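Local coordinates for protein chitooligosaccharide oxidase (Gibberella zeae, PDB 6Y0R) that oxidises the C1 hydroxyl of chitooligosaccharides to the corresponding lactones, passing the electrons through a covalently bound FAD to molecular oxygen and releasing hydrogen peroxide, at residues A[71-76]-A[216-221]; A[175-180]-A[397-402]; A[238-243]-A[267-272]. All coordinates share one frame; numbering follows the deposited sequence.

Contact 1. Residues A[71-76]-A[216-221]; sequences AQVSAA and FGVVVE. With FAD (flavin-adenine dinucleotide), chain B.
Val73 on helix 70-83 reaches across to Val218 and Val220 on strand 218-228. Val73 CB lies 4.1 Å from Val220 CG1. From there the side chain forks. Val73 CG1, anti to the backbone N (chi1 179°), meets both strand valines: it is 3.8 Å from Val218 CG1 and also 3.8 Å from Val220 CG1. Val73 CG2 stays with Val220 and comes within 3.9 Å of Val220 CG1. The Val73 and Val220 side chains run past each other in opposite senses. All three valines are buried, and the contact is wholly apolar. It joins a helix to a sheet within the PCMH-type FAD-binding domain. Here the strand also has a beta bulge, with Val220 and Glu221 both facing Thr186 on strand 182-188. Val219 points its CB away from the helix, and its backbone serves the cofactor. Val219 N donates to N1A of the FAD adenine at 3.0 Å, and adenine N6A donates back to Val219 O at 2.9 Å. Both bonds are fairly straight, 160° and 167° at the hydrogen. CB of Val219 lies 3.7 Å from FAD N1A.

Contact 2. Residues A[175-180]-A[397-402]; sequences HGLTLD and VHRDTL
A two-nitrogen salt bridge between Asp180 and Arg399 ties a turn of the FAD-binding domain to the loop that leads into strand 403-411. The guanidinium meets the carboxylate end-on. Arg399 NH1 donates to Asp180 OD1 at 2.8 Å, and Arg399 NH2 donates to Asp180 OD2 at 3.0 Å. Each oxygen uses its syn lone pair. The two bonds are not equal in shape. The NH2 bond is nearly straight, at 170°, with OD2 in the guanidinium plane. The NH1 bond is bent, and OD1 is tilted out of that plane. The carboxylate and guanidinium planes are 33° apart, which fits this twist. Arg399 reaches its partner through a chain bent at chi2 (-66°) and extended beyond it.

Asp180 lies in the 3-10 turn that begins at Thr178. Gly176, with positive phi, is the first residue to leave helix 172-175. Asp180 OD2 has a second donor, Leu177 N at 2.9 Å, met on the anti side and somewhat out of the carboxylate plane. This bond pins the carboxylate to its own turn, where Asp180 N also bonds to Leu177 O. Second partners hold the guanidinium as well: NH1 bonds to Thr394 OG1 and NH2 to Val386 O. Arg399 is buried, and these bonds to both its NH1 and NH2 probably help keep it charged.

Two leucines pack against the arginine head. Leu177 lies over one face of the guanidinium, with CD1 3.7 Å from Arg399 NH2. Leu179 approaches obliquely, its CD1 3.5 Å from Arg399 NH1. The FAD lies about 7 Å from the Leu177 side chain. Leu177 also touches Tyr396, just ahead of the 397-402 segment.

Contact 3. Residues A[238-243]-A[267-272]; sequences IGLNWD and MQMGVS
Met269 and Trp242 approach from opposite directions and form a Met-aromatic contact. It lies on the seven-stranded antiparallel sheet, where Met269 sits on strand 265-272. Trp242 belongs to the chain that follows strand 233-239. These two strands are not neighbours: strand 275-283 runs between them, so side chains alone make the contact. The Met269 sulfur, SD, is 5.1 Å from the centroid of the Trp242 six-membered ring and 48° off its normal. The approach is thus oblique. CG of Met269 lies opposite the backbone N (chi1 -179°), and the chain then bends at chi2 (75°) and again at chi3. These bends bring the thioether end nearer the indole although the CB itself does not point there. Leu240, two residues before Trp242, touches both side chains. It crosses Met269 at about a right angle, with Leu240 CD1 3.9 Å from Met269 SD. The same methyl sits 3.2 Å above the Trp242 ring plane, offset toward the rim. Phe300 meets the indole edge-to-face, and Leu251 and Phe254 of helix 247-260 touch Met269. Met269 CE lies 3.7 Å from Trp242 CH2 and 3.8 Å from Trp242 CZ3.

The three contacts lie roughly in a row, with contact 2 in the middle. The centres of contacts 1 and 2 are about 27 Å apart, those of 2 and 3 about 24 Å, and those of 1 and 3 about 44 Å, on opposite sides of the chain's centre. Contact 1 lies within the PCMH-type FAD-binding domain, where the strand backbone holds the adenine. Contact 3 lies on the seven-stranded sheet. Contact 2 ties the cofactor-binding part to that sheet, since 175-180 belongs to the FAD-binding domain and 397-402 leads into strand 403-411. Along the chain, contacts 1 and 2 interleave, and both segments of contact 3 fall between those of contact 2.

Contact 1. Residues A[71-76]-A[216-221]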
loop_
_atom_site.group_PDB
_atom_site.type_symbol
_atom_site.label_atom_id
_atom_site.label_comp_id
_atom_site.label_asym_id
_atom_site.label_seq_id
_atom_site.Cartn_x
_atom_site.Cartn_y
_atom_site.Cartn_z
ATOM N N ALA A 71 7.285 13.741 -21.704
ATOM C CA ALA A 71 8.549 14.022 -22.431
ATOM C C ALA A 71 9.676 14.329 -21.441
ATOM O O ALA A 71 10.817 13.859 -21.682
ATOM C CB ALA A 71 8.360 15.177 -23.415
ATOM N N GLN A 72 9.408 15.057 -20.346
ATOM C CA GLN A 72 10.421 15.367 -19.310
ATOM C C GLN A 72 10.793 14.097 -18.511
ATOM O O GLN A 72 11.959 13.994 -18.100
ATOM C CB GLN A 72 9.931 16.477 -18.409
ATOM C CG GLN A 72 9.966 17.842 -19.098
ATOM C CD GLN A 72 9.205 18.878 -18.323
ATOM O OE1 GLN A 72 8.676 18.610 -17.249
ATOM N NE2 GLN A 72 9.178 20.098 -18.852
ATOM N N VAL A 73 9.836 13.204 -18.274
ATOM C CA VAL A 73 10.132 11.888 -17.606
ATOM C C VAL A 73 11.079 11.090 -18.528
ATOM O O VAL A 73 12.118 10.584 -18.007
ATOM C CB VAL A 73 8.859 11.097 -17.258
ATOM C CG1 VAL A 73 9.197 9.757 -16.593
ATOM C CG2 VAL A 73 7.925 11.878 -16.347
ATOM N N SER A 74 10.765 10.987 -19.830
ATOM C CA SER A 74 11.624 10.271 -20.804
ATOM C C SER A 74 13.031 10.853 -20.744
ATOM O O SER A 74 13.979 10.061 -20.641
ATOM C CB SER A 74 11.109 10.318 -22.214
ATOM O OG SER A 74 10.025 9.451 -22.366
ATOM N N ALA A 75 13.184 12.174 -20.859
ATOM C CA ALA A 75 14.518 12.827 -20.853
ATOM C C ALA A 75 15.242 12.528 -19.537
ATOM O O ALA A 75 16.461 12.254 -19.536
ATOM C CB ALA A 75 14.394 14.317 -21.088
ATOM N N ALA A 76 14.522 12.550 -18.420
ATOM C CA ALA A 76 15.150 12.331 -17.111
ATOM C C ALA A 76 15.668 10.888 -17.045
ATOM O O ALA A 76 16.811 10.703 -16.584
ATOM C CB ALA A 76 14.197 12.637 -15.982
ATOM N N PHE A 216 10.297 -1.632 -13.397
ATOM C CA PHE A 216 10.318 -1.772 -14.883
ATOM C C PHE A 216 10.376 -0.415 -15.575
ATOM O O PHE A 216 10.204 -0.406 -16.808
ATOM C CB PHE A 216 9.140 -2.620 -15.350
ATOM C CG PHE A 216 9.010 -3.928 -14.606
ATOM C CD1 PHE A 216 9.945 -4.936 -14.764
ATOM C CD2 PHE A 216 7.973 -4.146 -13.718
ATOM C CE1 PHE A 216 9.824 -6.138 -14.099
ATOM C CE2 PHE A 216 7.862 -5.347 -13.051
ATOM C CZ PHE A 216 8.797 -6.331 -13.212
ATOM N N GLY A 217 10.612 0.665 -14.841
ATOM C CA GLY A 217 10.573 2.024 -15.408
ATOM C C GLY A 217 9.625 2.919 -14.638
ATOM O O GLY A 217 9.173 2.534 -13.567
ATOM N N VAL A 218 9.360 4.108 -15.168
ATOM C CA VAL A 218 8.474 5.103 -14.498
ATOM C C VAL A 218 7.079 4.950 -15.091
ATOM O O VAL A 218 6.862 5.207 -16.283
ATOM C CB VAL A 218 8.983 6.539 -14.615
ATOM C CG1 VAL A 218 8.053 7.462 -13.827
ATOM C CG2 VAL A 218 10.423 6.736 -14.172
ATOM N N VAL A 219 6.104 4.579 -14.266
ATOM C CA VAL A 219 4.694 4.563 -14.709
ATOM C C VAL A 219 4.283 6.030 -14.774
ATOM O O VAL A 219 4.584 6.772 -13.834
ATOM C CB VAL A 219 3.808 3.705 -13.789
ATOM C CG1 VAL A 219 2.339 3.802 -14.194
ATOM C CG2 VAL A 219 4.288 2.254 -13.823
ATOM N N VAL A 220 3.708 6.480 -15.892
ATOM C CA VAL A 220 3.337 7.930 -16.022
ATOM C C VAL A 220 1.825 8.072 -16.229
ATOM O O VAL A 220 1.363 9.215 -16.123
ATOM C CB VAL A 220 4.092 8.622 -17.176
ATOM C CG1 VAL A 220 5.553 8.761 -16.851
ATOM C CG2 VAL A 220 3.901 7.877 -18.481
ATOM N N GLU A 221 1.113 6.995 -16.483
ATOM C CA GLU A 221 -0.371 6.948 -16.565
ATOM C C GLU A 221 -0.863 5.553 -16.202
ATOM O O GLU A 221 -0.310 4.522 -16.653
ATOM C CB GLU A 221 -0.864 7.330 -17.964
ATOM C CG GLU A 221 -2.354 7.654 -18.001
ATOM C CD GLU A 221 -2.896 7.931 -19.400
ATOM O OE1 GLU A 221 -2.959 9.115 -19.765
ATOM O OE2 GLU A 221 -3.263 6.952 -20.118
HETATM P PA FAD B . 6.266 6.396 -2.861
HETATM O O1A FAD B . 7.181 6.411 -1.706
HETATM O O2A FAD B . 6.219 7.545 -3.786
HETATM O O5B FAD B . 6.507 5.093 -3.744
HETATM C C5B FAD B . 6.344 3.775 -3.217
HETATM C C4B FAD B . 7.088 2.786 -4.095
HETATM O O4B FAD B . 6.497 2.778 -5.420
HETATM C C3B FAD B . 8.584 3.055 -4.354
HETATM O O3B FAD B . 9.280 1.834 -4.640
HETATM C C2B FAD B . 8.545 3.921 -5.605
HETATM O O2B FAD B . 9.777 3.976 -6.329
HETATM C C1B FAD B . 7.439 3.255 -6.375
HETATM N N9A FAD B . 6.741 4.122 -7.312
HETATM C C8A FAD B . 5.937 5.182 -6.986
HETATM N N7A FAD B . 5.440 5.789 -8.056
HETATM C C5A FAD B . 5.963 5.082 -9.133
HETATM C C6A FAD B . 5.822 5.234 -10.525
HETATM N N6A FAD B . 5.036 6.177 -11.051
HETATM N N1A FAD B . 6.503 4.385 -11.344
HETATM C C2A FAD B . 7.296 3.466 -10.758
HETATM N N3A FAD B . 7.487 3.213 -9.459
HETATM C C4A FAD B . 6.790 4.066 -8.684
HETATM N N1 FAD B . -1.696 1.003 1.992
HETATM C C2 FAD B . -2.822 0.311 1.764
HETATM O O2 FAD B . -2.820 -0.700 0.972
HETATM N N3 FAD B . -3.989 0.711 2.350
HETATM C C4 FAD B . -4.087 1.805 3.195
HETATM O O4 FAD B . -5.183 2.126 3.686
HETATM C C4X FAD B . -2.915 2.559 3.443
HETATM N N5 FAD B . -2.986 3.653 4.205
HETATM C C5X FAD B . -1.856 4.434 4.313
HETATM C C6 FAD B . -1.920 5.645 5.054
HETATM C C7 FAD B . -0.800 6.446 5.205
HETATM C C7M FAD B . -0.867 7.722 6.021
HETATM C C8 FAD B . 0.442 6.077 4.541
HETATM C C8M FAD B . 1.676 6.957 4.553
HETATM C C9 FAD B . 0.494 4.851 3.847
HETATM C C9A FAD B . -0.631 4.024 3.729
HETATM N N10 FAD B . -0.572 2.827 2.994
HETATM C C10 FAD B . -1.728 2.064 2.793
HETATM C "C1'" FAD B . 0.678 2.349 2.396
HETATM C "C2'" FAD B . 0.815 2.816 0.945
HETATM O "O2'" FAD B . -0.021 2.042 0.083
HETATM C "C3'" FAD B . 2.260 2.663 0.546
HETATM O "O3'" FAD B . 3.014 3.505 1.447
HETATM C "C4'" FAD B . 2.450 3.072 -0.916
HETATM O "O4'" FAD B . 3.571 2.394 -1.513
HETATM C "C5'" FAD B . 2.643 4.560 -0.993
HETATM O "O5'" FAD B . 2.628 5.013 -2.360
HETATM P P FAD B . 3.270 6.430 -2.663
HETATM O O1P FAD B . 3.135 6.702 -4.115
HETATM O O2P FAD B . 2.789 7.470 -1.719
HETATM O O3P FAD B . 4.806 6.161 -2.220
#

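Contact 2. Residues A[175-180]-A[397-402]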
loop_
_atom_site.group_PDB
_atom_site.type_symbol
_atom_site.label_atom_id
_atom_site.label_comp_id
_atom_site.label_asym_id
_atom_site.label_seq_id
_atom_site.Cartn_x
_atom_site.Cartn_y
_atom_site.Cartn_z
ATOM N N HIS A 175 -14.519 -5.104 -4.454
ATOM C CA HIS A 175 -13.998 -4.560 -5.734
ATOM C C HIS A 175 -12.523 -4.916 -5.962
ATOM O O HIS A 175 -12.036 -4.689 -7.058
ATOM C CB HIS A 175 -14.224 -3.056 -5.824
ATOM C CG HIS A 175 -15.665 -2.686 -5.947
ATOM N ND1 HIS A 175 -16.412 -3.000 -7.075
ATOM C CD2 HIS A 175 -16.501 -2.080 -5.080
ATOM C CE1 HIS A 175 -17.666 -2.552 -6.880
ATOM N NE2 HIS A 175 -17.754 -2.016 -5.657
ATOM N N GLY A 176 -11.867 -5.515 -4.981
ATOM C CA GLY A 176 -10.480 -5.974 -5.115
ATOM C C GLY A 176 -9.480 -4.967 -4.611
ATOM O O GLY A 176 -9.874 -3.905 -4.083
ATOM N N LEU A 177 -8.215 -5.245 -4.899
ATOM C CA LEU A 177 -7.133 -4.279 -4.685
ATOM C C LEU A 177 -7.227 -3.216 -5.755
ATOM O O LEU A 177 -7.901 -3.420 -6.792
ATOM C CB LEU A 177 -5.767 -4.972 -4.773
ATOM C CG LEU A 177 -5.566 -6.144 -3.826
ATOM C CD1 LEU A 177 -4.338 -6.973 -4.224
ATOM C CD2 LEU A 177 -5.485 -5.665 -2.398
ATOM N N THR A 178 -6.573 -2.094 -5.551
ATOM C CA THR A 178 -6.603 -1.016 -6.551
ATOM C C THR A 178 -6.195 -1.622 -7.897
ATOM O O THR A 178 -6.797 -1.316 -8.946
ATOM C CB THR A 178 -5.739 0.185 -6.169
ATOM O OG1 THR A 178 -5.950 0.522 -4.825
ATOM C CG2 THR A 178 -6.043 1.403 -7.000
ATOM N N LEU A 179 -5.172 -2.464 -7.905
ATOM C CA LEU A 179 -4.645 -2.970 -9.196
ATOM C C LEU A 179 -5.599 -3.951 -9.876
ATOM O O LEU A 179 -5.406 -4.201 -11.083
ATOM C CB LEU A 179 -3.254 -3.578 -9.007
ATOM C CG LEU A 179 -3.104 -4.698 -7.986
ATOM C CD1 LEU A 179 -3.709 -6.001 -8.488
ATOM C CD2 LEU A 179 -1.624 -4.895 -7.679
ATOM N N ASP A 180 -6.625 -4.443 -9.180
ATOM C CA ASP A 180 -7.618 -5.389 -9.772
ATOM C C ASP A 180 -8.504 -4.639 -10.759
ATOM O O ASP A 180 -9.128 -5.337 -11.597
ATOM C CB ASP A 180 -8.352 -6.196 -8.715
ATOM C CG ASP A 180 -7.433 -7.219 -8.020
ATOM O OD1 ASP A 180 -6.669 -7.910 -8.754
ATOM O OD2 ASP A 180 -7.508 -7.360 -6.766
ATOM N N VAL A 397 1.021 -11.670 -5.284
ATOM C CA VAL A 397 0.984 -13.134 -5.085
ATOM C C VAL A 397 -0.002 -13.551 -3.991
ATOM O O VAL A 397 -0.429 -14.713 -4.015
ATOM C CB VAL A 397 2.397 -13.662 -4.830
ATOM C CG1 VAL A 397 2.846 -13.425 -3.401
ATOM C CG2 VAL A 397 2.502 -15.145 -5.184
ATOM N N HIS A 398 -0.317 -12.705 -3.011
ATOM C CA HIS A 398 -0.966 -13.127 -1.745
ATOM C C HIS A 398 -2.486 -13.230 -1.943
ATOM O O HIS A 398 -3.261 -12.523 -1.260
ATOM C CB HIS A 398 -0.537 -12.200 -0.600
ATOM C CG HIS A 398 0.930 -12.229 -0.341
ATOM N ND1 HIS A 398 1.630 -13.416 -0.142
ATOM C CD2 HIS A 398 1.825 -11.218 -0.171
ATOM C CE1 HIS A 398 2.910 -13.099 0.048
ATOM N NE2 HIS A 398 3.050 -11.791 0.036
ATOM N N ARG A 399 -2.888 -14.075 -2.881
ATOM C CA ARG A 399 -4.322 -14.294 -3.219
ATOM C C ARG A 399 -4.892 -15.480 -2.436
ATOM O O ARG A 399 -6.150 -15.672 -2.439
ATOM C CB ARG A 399 -4.402 -14.602 -4.712
ATOM C CG ARG A 399 -3.855 -13.515 -5.617
ATOM C CD ARG A 399 -4.659 -12.225 -5.570
ATOM N NE ARG A 399 -4.308 -11.273 -6.608
ATOM C CZ ARG A 399 -4.903 -10.131 -6.818
ATOM N NH1 ARG A 399 -4.513 -9.375 -7.823
ATOM N NH2 ARG A 399 -5.944 -9.804 -6.064
ATOM N N ASP A 400 -4.008 -16.291 -1.865
ATOM C CA ASP A 400 -4.322 -17.559 -1.179
ATOM C C ASP A 400 -4.439 -17.325 0.335
ATOM O O ASP A 400 -4.988 -18.180 1.047
ATOM C CB ASP A 400 -3.241 -18.576 -1.586
ATOM C CG ASP A 400 -1.777 -18.208 -1.225
ATOM O OD1 ASP A 400 -1.344 -16.987 -1.249
ATOM O OD2 ASP A 400 -1.008 -19.178 -0.923
ATOM N N THR A 401 -4.073 -16.150 0.831
ATOM C CA THR A 401 -4.071 -15.822 2.259
ATOM C C THR A 401 -5.438 -15.256 2.656
ATOM O O THR A 401 -6.172 -14.771 1.779
ATOM C CB THR A 401 -2.876 -14.915 2.560
ATOM O OG1 THR A 401 -2.871 -13.886 1.575
ATOM C CG2 THR A 401 -1.549 -15.629 2.521
ATOM N N LEU A 402 -5.807 -15.384 3.927
ATOM C CA LEU A 402 -7.089 -14.881 4.456
ATOM C C LEU A 402 -6.857 -13.544 5.147
ATOM O O LEU A 402 -7.803 -12.752 5.188
ATOM C CB LEU A 402 -7.650 -15.929 5.432
ATOM C CG LEU A 402 -8.956 -15.601 6.144
ATOM C CD1 LEU A 402 -10.094 -15.330 5.144
ATOM C CD2 LEU A 402 -9.344 -16.738 7.062
#

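Contact 3. Residues A[238-243]-A[267-272]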
loop_
_atom_site.group_PDB
_atom_site.type_symbol
_atom_site.label_atom_id
_atom_site.label_comp_id
_atom_site.label_asym_id
_atom_site.label_seq_id
_atom_site.Cartn_x
_atom_site.Cartn_y
_atom_site.Cartn_z
ATOM N N ILE A 238 -16.937 -1.823 16.488
ATOM C CA ILE A 238 -17.342 -2.674 17.635
ATOM C C ILE A 238 -16.262 -2.549 18.694
ATOM O O ILE A 238 -15.135 -3.026 18.478
ATOM C CB ILE A 238 -17.577 -4.140 17.256
ATOM C CG1 ILE A 238 -18.419 -4.295 15.993
ATOM C CG2 ILE A 238 -18.234 -4.834 18.423
ATOM C CD1 ILE A 238 -18.611 -5.706 15.549
ATOM N N GLY A 239 -16.629 -1.931 19.820
ATOM C CA GLY A 239 -15.752 -1.801 20.980
ATOM C C GLY A 239 -15.755 -3.106 21.733
ATOM O O GLY A 239 -16.812 -3.720 21.846
ATOM N N LEU A 240 -14.591 -3.535 22.172
ATOM C CA LEU A 240 -14.425 -4.841 22.832
ATOM C C LEU A 240 -13.726 -4.638 24.171
ATOM O O LEU A 240 -12.930 -3.710 24.289
ATOM C CB LEU A 240 -13.629 -5.806 21.948
ATOM C CG LEU A 240 -14.301 -6.238 20.642
ATOM C CD1 LEU A 240 -13.347 -7.071 19.800
ATOM C CD2 LEU A 240 -15.583 -7.004 20.924
ATOM N N ASN A 241 -14.003 -5.544 25.109
ATOM C CA ASN A 241 -13.345 -5.587 26.430
ATOM C C ASN A 241 -12.804 -7.002 26.592
ATOM O O ASN A 241 -13.373 -7.800 27.357
ATOM C CB ASN A 241 -14.345 -5.143 27.497
ATOM C CG ASN A 241 -13.736 -5.069 28.876
ATOM O OD1 ASN A 241 -12.543 -4.825 29.033
ATOM N ND2 ASN A 241 -14.560 -5.318 29.883
ATOM N N TRP A 242 -11.740 -7.301 25.872
ATOM C CA TRP A 242 -11.108 -8.627 25.845
ATOM C C TRP A 242 -9.890 -8.651 26.751
ATOM O O TRP A 242 -9.266 -7.602 26.967
ATOM C CB TRP A 242 -10.753 -9.006 24.402
ATOM C CG TRP A 242 -11.943 -9.357 23.560
ATOM C CD1 TRP A 242 -13.242 -9.534 23.947
ATOM C CD2 TRP A 242 -11.900 -9.666 22.159
ATOM N NE1 TRP A 242 -14.033 -9.850 22.867
ATOM C CE2 TRP A 242 -13.227 -9.972 21.753
ATOM C CE3 TRP A 242 -10.879 -9.717 21.209
ATOM C CZ2 TRP A 242 -13.540 -10.295 20.436
ATOM C CZ3 TRP A 242 -11.198 -10.044 19.905
ATOM C CH2 TRP A 242 -12.502 -10.352 19.529
ATOM N N ASP A 243 -9.553 -9.840 27.197
ATOM C CA ASP A 243 -8.294 -10.115 27.911
ATOM C C ASP A 243 -7.744 -11.436 27.390
ATOM O O ASP A 243 -8.253 -12.014 26.388
ATOM C CB ASP A 243 -8.509 -10.093 29.426
ATOM C CG ASP A 243 -9.529 -11.084 29.944
ATOM O OD1 ASP A 243 -9.876 -12.024 29.205
ATOM O OD2 ASP A 243 -9.982 -10.905 31.103
ATOM N N MET A 267 -13.517 -5.583 6.742
ATOM C CA MET A 267 -13.322 -5.147 8.120
ATOM C C MET A 267 -12.006 -5.659 8.669
ATOM O O MET A 267 -11.354 -6.547 8.042
ATOM C CB MET A 267 -14.469 -5.594 9.030
ATOM C CG MET A 267 -14.605 -7.047 9.213
ATOM S SD MET A 267 -16.114 -7.266 10.281
ATOM C CE MET A 267 -15.936 -5.906 11.410
ATOM N N GLN A 268 -11.650 -5.068 9.787
ATOM C CA GLN A 268 -10.353 -5.322 10.430
ATOM C C GLN A 268 -10.479 -5.265 11.954
ATOM O O GLN A 268 -11.366 -4.590 12.480
ATOM C CB GLN A 268 -9.338 -4.324 9.875
ATOM C CG GLN A 268 -9.689 -2.904 10.222
ATOM C CD GLN A 268 -8.785 -1.881 9.563
ATOM O OE1 GLN A 268 -7.777 -2.201 8.925
ATOM N NE2 GLN A 268 -9.222 -0.629 9.640
ATOM N N MET A 269 -9.518 -5.898 12.606
ATOM C CA MET A 269 -9.377 -5.885 14.051
ATOM C C MET A 269 -8.175 -5.005 14.390
ATOM O O MET A 269 -7.066 -5.306 13.892
ATOM C CB MET A 269 -9.174 -7.292 14.592
ATOM C CG MET A 269 -9.052 -7.314 16.101
ATOM S SD MET A 269 -10.590 -7.088 16.996
ATOM C CE MET A 269 -11.542 -8.499 16.450
ATOM N N GLY A 270 -8.378 -3.956 15.183
ATOM C CA GLY A 270 -7.257 -3.150 15.685
ATOM C C GLY A 270 -6.855 -3.619 17.078
ATOM O O GLY A 270 -7.753 -4.040 17.862
ATOM N N VAL A 271 -5.551 -3.649 17.391
ATOM C CA VAL A 271 -5.051 -4.137 18.704
ATOM C C VAL A 271 -3.973 -3.160 19.140
ATOM O O VAL A 271 -3.129 -2.814 18.314
ATOM C CB VAL A 271 -4.519 -5.573 18.639
ATOM C CG1 VAL A 271 -4.187 -6.055 20.040
ATOM C CG2 VAL A 271 -5.494 -6.552 17.934
ATOM N N SER A 272 -3.998 -2.736 20.389
ATOM C CA SER A 272 -2.891 -1.963 20.999
ATOM C C SER A 272 -2.916 -2.264 22.492
ATOM O O SER A 272 -3.683 -3.136 22.905
ATOM C CB SER A 272 -3.071 -0.512 20.760
ATOM O OG SER A 272 -4.180 -0.012 21.508
#